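Local coordinates for regulator of G-protein signaling 16 (Mus musculus, PDB 3C7L) that speeds GTP hydrolysis by G protein alpha subunits, driving them into the inactive GDP-bound form and so damping receptor signalling, including phototransduction, at residues E46-K58 against T105-M119. Residues are numbered along the deposited sequence; the frame is centred on the assembly and turned at random.
Sequences ENLEFWLACEEFK and TSCFDVAQGKTRTLM
Phe57 meets Phe108 near one end of a helix pair inside the all-helical RGS domain, where the helical segments 46-57 and 109-119 run at 140° to each other. The two phenylalanines form a T-shaped pair, the edge of Phe108 against the face of Phe57, centroids 5.3 Å apart; Ile73 of helix 63-78 also touches Phe108. Farther along, the small Ala111 accommodates Phe50, whose CZ lies 3.8 Å from Ala111 CB, and Thr115 CG2 packs on Asn47 CB. Thr115 suits this apolar setting because its OG1 bonds back to Ala111 O, while flexible Met119 lays SD alongside Leu48. Polar contacts are added by Gln112, within the interface, and by Lys58 at its exposed end. Gln112, extended with CG anti to its backbone N (chi1 174°), carries NE2 over one face of the Trp51 indole, where it donates to Glu55 OE1 at 3.0 Å. Shortening Gln112 to an alanine is likely to leave that carboxylate oxygen without this donor and open a gap over the indole face. Long, straight Lys58 reaches back to Asp109, its NZ forming a salt bridge 2.7 Å from OD1 and meeting that oxygen on the syn side of the carboxylate.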
loop_
_atom_site.group_PDB
_atom_site.type_symbol
_atom_site.label_atom_id
_atom_site.label_comp_id
_atom_site.label_asym_id
_atom_site.label_seq_id
_atom_site.Cartn_x
_atom_site.Cartn_y
_atom_site.Cartn_z
ATOM N N GLU A 46 -5.763 -4.676 -2.179
ATOM C CA GLU A 46 -5.925 -3.233 -2.035
ATOM C C GLU A 46 -4.822 -2.660 -1.144
ATOM O O GLU A 46 -4.455 -1.499 -1.286
ATOM C CB GLU A 46 -7.286 -2.889 -1.423
ATOM C CG GLU A 46 -7.457 -3.358 0.008
ATOM C CD GLU A 46 -8.128 -4.717 0.108
ATOM O OE1 GLU A 46 -8.041 -5.508 -0.859
ATOM O OE2 GLU A 46 -8.735 -4.993 1.168
ATOM N N ASN A 47 -4.303 -3.469 -0.223
ATOM C CA ASN A 47 -3.234 -3.003 0.664
ATOM C C ASN A 47 -1.996 -2.650 -0.152
ATOM O O ASN A 47 -1.350 -1.619 0.079
ATOM C CB ASN A 47 -2.871 -4.074 1.701
ATOM C CG ASN A 47 -3.985 -4.315 2.701
ATOM O OD1 ASN A 47 -4.748 -3.401 3.026
ATOM N ND2 ASN A 47 -4.074 -5.543 3.210
ATOM N N LEU A 48 -1.664 -3.517 -1.105
ATOM C CA LEU A 48 -0.504 -3.302 -1.958
ATOM C C LEU A 48 -0.739 -2.170 -2.960
ATOM O O LEU A 48 0.158 -1.375 -3.223
ATOM C CB LEU A 48 -0.162 -4.597 -2.710
ATOM C CG LEU A 48 0.962 -4.514 -3.748
ATOM C CD1 LEU A 48 2.256 -4.049 -3.087
ATOM C CD2 LEU A 48 1.149 -5.873 -4.393
ATOM N N GLU A 49 -1.944 -2.100 -3.521
ATOM C CA GLU A 49 -2.265 -1.056 -4.490
ATOM C C GLU A 49 -2.192 0.315 -3.833
ATOM O O GLU A 49 -1.706 1.279 -4.426
ATOM C CB GLU A 49 -3.660 -1.304 -5.081
ATOM C CG GLU A 49 -3.703 -2.586 -5.903
ATOM C CD GLU A 49 -5.088 -2.965 -6.393
ATOM O OE1 GLU A 49 -6.088 -2.344 -5.964
ATOM O OE2 GLU A 49 -5.165 -3.906 -7.209
ATOM N N PHE A 50 -2.665 0.393 -2.595
ATOM C CA PHE A 50 -2.642 1.641 -1.846
ATOM C C PHE A 50 -1.205 2.064 -1.550
ATOM O O PHE A 50 -0.851 3.230 -1.722
ATOM C CB PHE A 50 -3.419 1.479 -0.534
ATOM C CG PHE A 50 -3.245 2.626 0.421
ATOM C CD1 PHE A 50 -3.574 3.923 0.042
ATOM C CD2 PHE A 50 -2.750 2.409 1.701
ATOM C CE1 PHE A 50 -3.411 4.988 0.926
ATOM C CE2 PHE A 50 -2.584 3.459 2.586
ATOM C CZ PHE A 50 -2.915 4.754 2.201
ATOM N N TRP A 51 -0.383 1.115 -1.105
ATOM C CA TRP A 51 1.012 1.413 -0.786
ATOM C C TRP A 51 1.713 1.982 -2.016
ATOM O O TRP A 51 2.363 3.019 -1.943
ATOM C CB TRP A 51 1.734 0.145 -0.311
ATOM C CG TRP A 51 3.104 0.398 0.271
ATOM C CD1 TRP A 51 3.407 0.642 1.577
ATOM C CD2 TRP A 51 4.346 0.449 -0.445
ATOM N NE1 TRP A 51 4.761 0.840 1.724
ATOM C CE2 TRP A 51 5.360 0.729 0.497
ATOM C CE3 TRP A 51 4.700 0.288 -1.794
ATOM C CZ2 TRP A 51 6.708 0.849 0.137
ATOM C CZ3 TRP A 51 6.043 0.405 -2.153
ATOM C CH2 TRP A 51 7.027 0.684 -1.189
ATOM N N LEU A 52 1.571 1.307 -3.150
ATOM C CA LEU A 52 2.192 1.763 -4.393
ATOM C C LEU A 52 1.661 3.133 -4.828
ATOM O O LEU A 52 2.400 3.940 -5.394
ATOM C CB LEU A 52 1.949 0.748 -5.511
ATOM C CG LEU A 52 2.575 -0.642 -5.365
ATOM C CD1 LEU A 52 1.935 -1.574 -6.370
ATOM C CD2 LEU A 52 4.077 -0.575 -5.585
ATOM N N ALA A 53 0.385 3.394 -4.568
ATOM C CA ALA A 53 -0.214 4.675 -4.941
ATOM C C ALA A 53 0.384 5.800 -4.107
ATOM O O ALA A 53 0.535 6.924 -4.589
ATOM C CB ALA A 53 -1.726 4.625 -4.749
ATOM N N CYS A 54 0.724 5.495 -2.857
ATOM C CA CYS A 54 1.325 6.477 -1.962
ATOM C C CYS A 54 2.734 6.821 -2.433
ATOM O O CYS A 54 3.166 7.968 -2.336
ATOM C CB CYS A 54 1.399 5.937 -0.532
ATOM S SG CYS A 54 -0.191 5.815 0.315
ATOM N N GLU A 55 3.446 5.816 -2.935
ATOM C CA GLU A 55 4.804 5.997 -3.432
ATOM C C GLU A 55 4.866 6.920 -4.643
ATOM O O GLU A 55 5.783 7.731 -4.767
ATOM C CB GLU A 55 5.419 4.645 -3.792
ATOM C CG GLU A 55 5.777 3.794 -2.597
ATOM C CD GLU A 55 6.743 4.485 -1.657
ATOM O OE1 GLU A 55 6.290 5.063 -0.651
ATOM O OE2 GLU A 55 7.956 4.470 -1.937
ATOM N N GLU A 56 3.903 6.796 -5.547
ATOM C CA GLU A 56 3.911 7.657 -6.716
ATOM C C GLU A 56 3.428 9.064 -6.335
ATOM O O GLU A 56 3.869 10.059 -6.914
ATOM C CB GLU A 56 3.044 7.059 -7.834
ATOM C CG GLU A 56 1.572 6.930 -7.505
ATOM C CD GLU A 56 0.733 6.526 -8.714
ATOM O OE1 GLU A 56 0.943 7.113 -9.798
ATOM O OE2 GLU A 56 -0.138 5.636 -8.576
ATOM N N PHE A 57 2.543 9.146 -5.345
ATOM C CA PHE A 57 2.013 10.428 -4.880
ATOM C C PHE A 57 3.100 11.372 -4.371
ATOM O O PHE A 57 3.073 12.570 -4.648
ATOM C CB PHE A 57 0.992 10.194 -3.759
ATOM C CG PHE A 57 0.537 11.457 -3.065
ATOM C CD1 PHE A 57 -0.296 12.365 -3.712
ATOM C CD2 PHE A 57 0.944 11.735 -1.762
ATOM C CE1 PHE A 57 -0.719 13.530 -3.074
ATOM C CE2 PHE A 57 0.527 12.900 -1.113
ATOM C CZ PHE A 57 -0.307 13.799 -1.771
ATOM N N LYS A 58 4.056 10.837 -3.622
ATOM C CA LYS A 58 5.115 11.669 -3.073
ATOM C C LYS A 58 6.116 12.211 -4.090
ATOM O O LYS A 58 6.959 13.043 -3.754
ATOM C CB LYS A 58 5.841 10.925 -1.958
ATOM C CG LYS A 58 5.025 10.853 -0.679
ATOM C CD LYS A 58 5.885 10.463 0.507
ATOM C CE LYS A 58 5.092 10.503 1.805
ATOM N NZ LYS A 58 5.923 10.099 2.977
ATOM N N THR A 105 2.290 16.972 2.731
ATOM C CA THR A 105 2.855 15.902 1.904
ATOM C C THR A 105 2.917 14.538 2.596
ATOM O O THR A 105 2.928 13.500 1.935
ATOM C CB THR A 105 4.281 16.273 1.431
ATOM O OG1 THR A 105 4.229 17.492 0.684
ATOM C CG2 THR A 105 4.864 15.175 0.551
ATOM N N SER A 106 2.968 14.534 3.922
ATOM C CA SER A 106 3.027 13.272 4.653
ATOM C C SER A 106 1.607 12.855 5.021
ATOM O O SER A 106 1.392 12.052 5.923
ATOM C CB SER A 106 3.884 13.431 5.913
ATOM O OG SER A 106 3.309 14.364 6.810
ATOM N N CYS A 107 0.650 13.417 4.288
ATOM C CA CYS A 107 -0.773 13.174 4.476
ATOM C C CYS A 107 -1.150 11.715 4.743
ATOM O O CYS A 107 -1.914 11.416 5.665
ATOM C CB CYS A 107 -1.526 13.678 3.239
ATOM S SG CYS A 107 -3.288 13.409 3.287
ATOM N N PHE A 108 -0.602 10.813 3.940
ATOM C CA PHE A 108 -0.908 9.390 4.054
ATOM C C PHE A 108 0.085 8.531 4.843
ATOM O O PHE A 108 -0.082 7.313 4.918
ATOM C CB PHE A 108 -1.053 8.801 2.650
ATOM C CG PHE A 108 -2.102 9.475 1.812
ATOM C CD1 PHE A 108 -3.449 9.322 2.105
ATOM C CD2 PHE A 108 -1.739 10.256 0.716
ATOM C CE1 PHE A 108 -4.419 9.931 1.319
ATOM C CE2 PHE A 108 -2.702 10.868 -0.075
ATOM C CZ PHE A 108 -4.045 10.706 0.225
ATOM N N ASP A 109 1.108 9.146 5.429
ATOM C CA ASP A 109 2.122 8.401 6.182
ATOM C C ASP A 109 1.616 7.372 7.192
ATOM O O ASP A 109 2.027 6.207 7.157
ATOM C CB ASP A 109 3.068 9.372 6.890
ATOM C CG ASP A 109 4.134 9.921 5.967
ATOM O OD1 ASP A 109 3.885 10.003 4.743
ATOM O OD2 ASP A 109 5.217 10.286 6.470
ATOM N N VAL A 110 0.732 7.780 8.092
ATOM C CA VAL A 110 0.239 6.845 9.091
ATOM C C VAL A 110 -0.557 5.711 8.446
ATOM O O VAL A 110 -0.376 4.547 8.799
ATOM C CB VAL A 110 -0.616 7.565 10.155
ATOM C CG1 VAL A 110 -1.060 6.584 11.219
ATOM C CG2 VAL A 110 0.201 8.679 10.797
ATOM N N ALA A 111 -1.419 6.050 7.492
ATOM C CA ALA A 111 -2.220 5.043 6.799
ATOM C C ALA A 111 -1.329 4.057 6.048
ATOM O O ALA A 111 -1.547 2.849 6.114
ATOM C CB ALA A 111 -3.184 5.711 5.823
ATOM N N GLN A 112 -0.328 4.572 5.336
ATOM C CA GLN A 112 0.578 3.717 4.571
ATOM C C GLN A 112 1.347 2.773 5.492
ATOM O O GLN A 112 1.540 1.599 5.171
ATOM C CB GLN A 112 1.549 4.575 3.741
ATOM C CG GLN A 112 2.626 3.769 3.006
ATOM C CD GLN A 112 3.444 4.611 2.034
ATOM O OE1 GLN A 112 3.588 5.821 2.210
ATOM N NE2 GLN A 112 3.997 3.965 1.009
ATOM N N GLY A 113 1.775 3.291 6.642
ATOM C CA GLY A 113 2.506 2.481 7.602
ATOM C C GLY A 113 1.654 1.382 8.215
ATOM O O GLY A 113 2.133 0.263 8.434
ATOM N N LYS A 114 0.395 1.691 8.514
ATOM C CA LYS A 114 -0.502 0.694 9.088
ATOM C C LYS A 114 -0.768 -0.380 8.038
ATOM O O LYS A 114 -0.768 -1.576 8.339
ATOM C CB LYS A 114 -1.836 1.326 9.501
ATOM C CG LYS A 114 -1.760 2.363 10.603
ATOM C CD LYS A 114 -1.283 1.771 11.917
ATOM C CE LYS A 114 -1.325 2.810 13.031
ATOM N NZ LYS A 114 -0.860 2.247 14.329
ATOM N N THR A 115 -0.993 0.054 6.799
ATOM C CA THR A 115 -1.262 -0.871 5.703
ATOM C C THR A 115 -0.027 -1.715 5.409
ATOM O O THR A 115 -0.136 -2.903 5.091
ATOM C CB THR A 115 -1.707 -0.111 4.439
ATOM O OG1 THR A 115 -2.893 0.637 4.740
ATOM C CG2 THR A 115 -2.016 -1.087 3.305
ATOM N N ARG A 116 1.150 -1.109 5.531
ATOM C CA ARG A 116 2.396 -1.838 5.308
ATOM C C ARG A 116 2.501 -2.985 6.324
ATOM O O ARG A 116 2.851 -4.116 5.974
ATOM C CB ARG A 116 3.601 -0.915 5.483
ATOM C CG ARG A 116 4.925 -1.631 5.272
ATOM C CD ARG A 116 6.122 -0.836 5.776
ATOM N NE ARG A 116 7.332 -1.649 5.696
ATOM C CZ ARG A 116 8.301 -1.491 4.800
ATOM N NH1 ARG A 116 8.237 -0.529 3.884
ATOM N NH2 ARG A 116 9.330 -2.326 4.802
ATOM N N THR A 117 2.198 -2.683 7.585
ATOM C CA THR A 117 2.268 -3.688 8.638
ATOM C C THR A 117 1.237 -4.788 8.421
ATOM O O THR A 117 1.477 -5.951 8.749
ATOM C CB THR A 117 2.067 -3.047 10.024
ATOM O OG1 THR A 117 3.126 -2.115 10.265
ATOM C CG2 THR A 117 2.083 -4.107 11.120
ATOM N N LEU A 118 0.091 -4.417 7.858
ATOM C CA LEU A 118 -0.968 -5.378 7.573
ATOM C C LEU A 118 -0.371 -6.457 6.657
ATOM O O LEU A 118 -0.704 -7.637 6.762
ATOM C CB LEU A 118 -2.129 -4.665 6.874
ATOM C CG LEU A 118 -3.586 -4.961 7.246
ATOM C CD1 LEU A 118 -3.793 -4.916 8.755
ATOM C CD2 LEU A 118 -4.471 -3.926 6.562
ATOM N N MET A 119 0.520 -6.044 5.762
ATOM C CA MET A 119 1.166 -6.982 4.844
ATOM C C MET A 119 2.434 -7.603 5.438
ATOM O O MET A 119 2.554 -8.824 5.552
ATOM C CB MET A 119 1.536 -6.280 3.524
ATOM C CG MET A 119 0.354 -5.772 2.703
ATOM S SD MET A 119 0.844 -4.986 1.130
ATOM C CE MET A 119 1.207 -3.336 1.670
#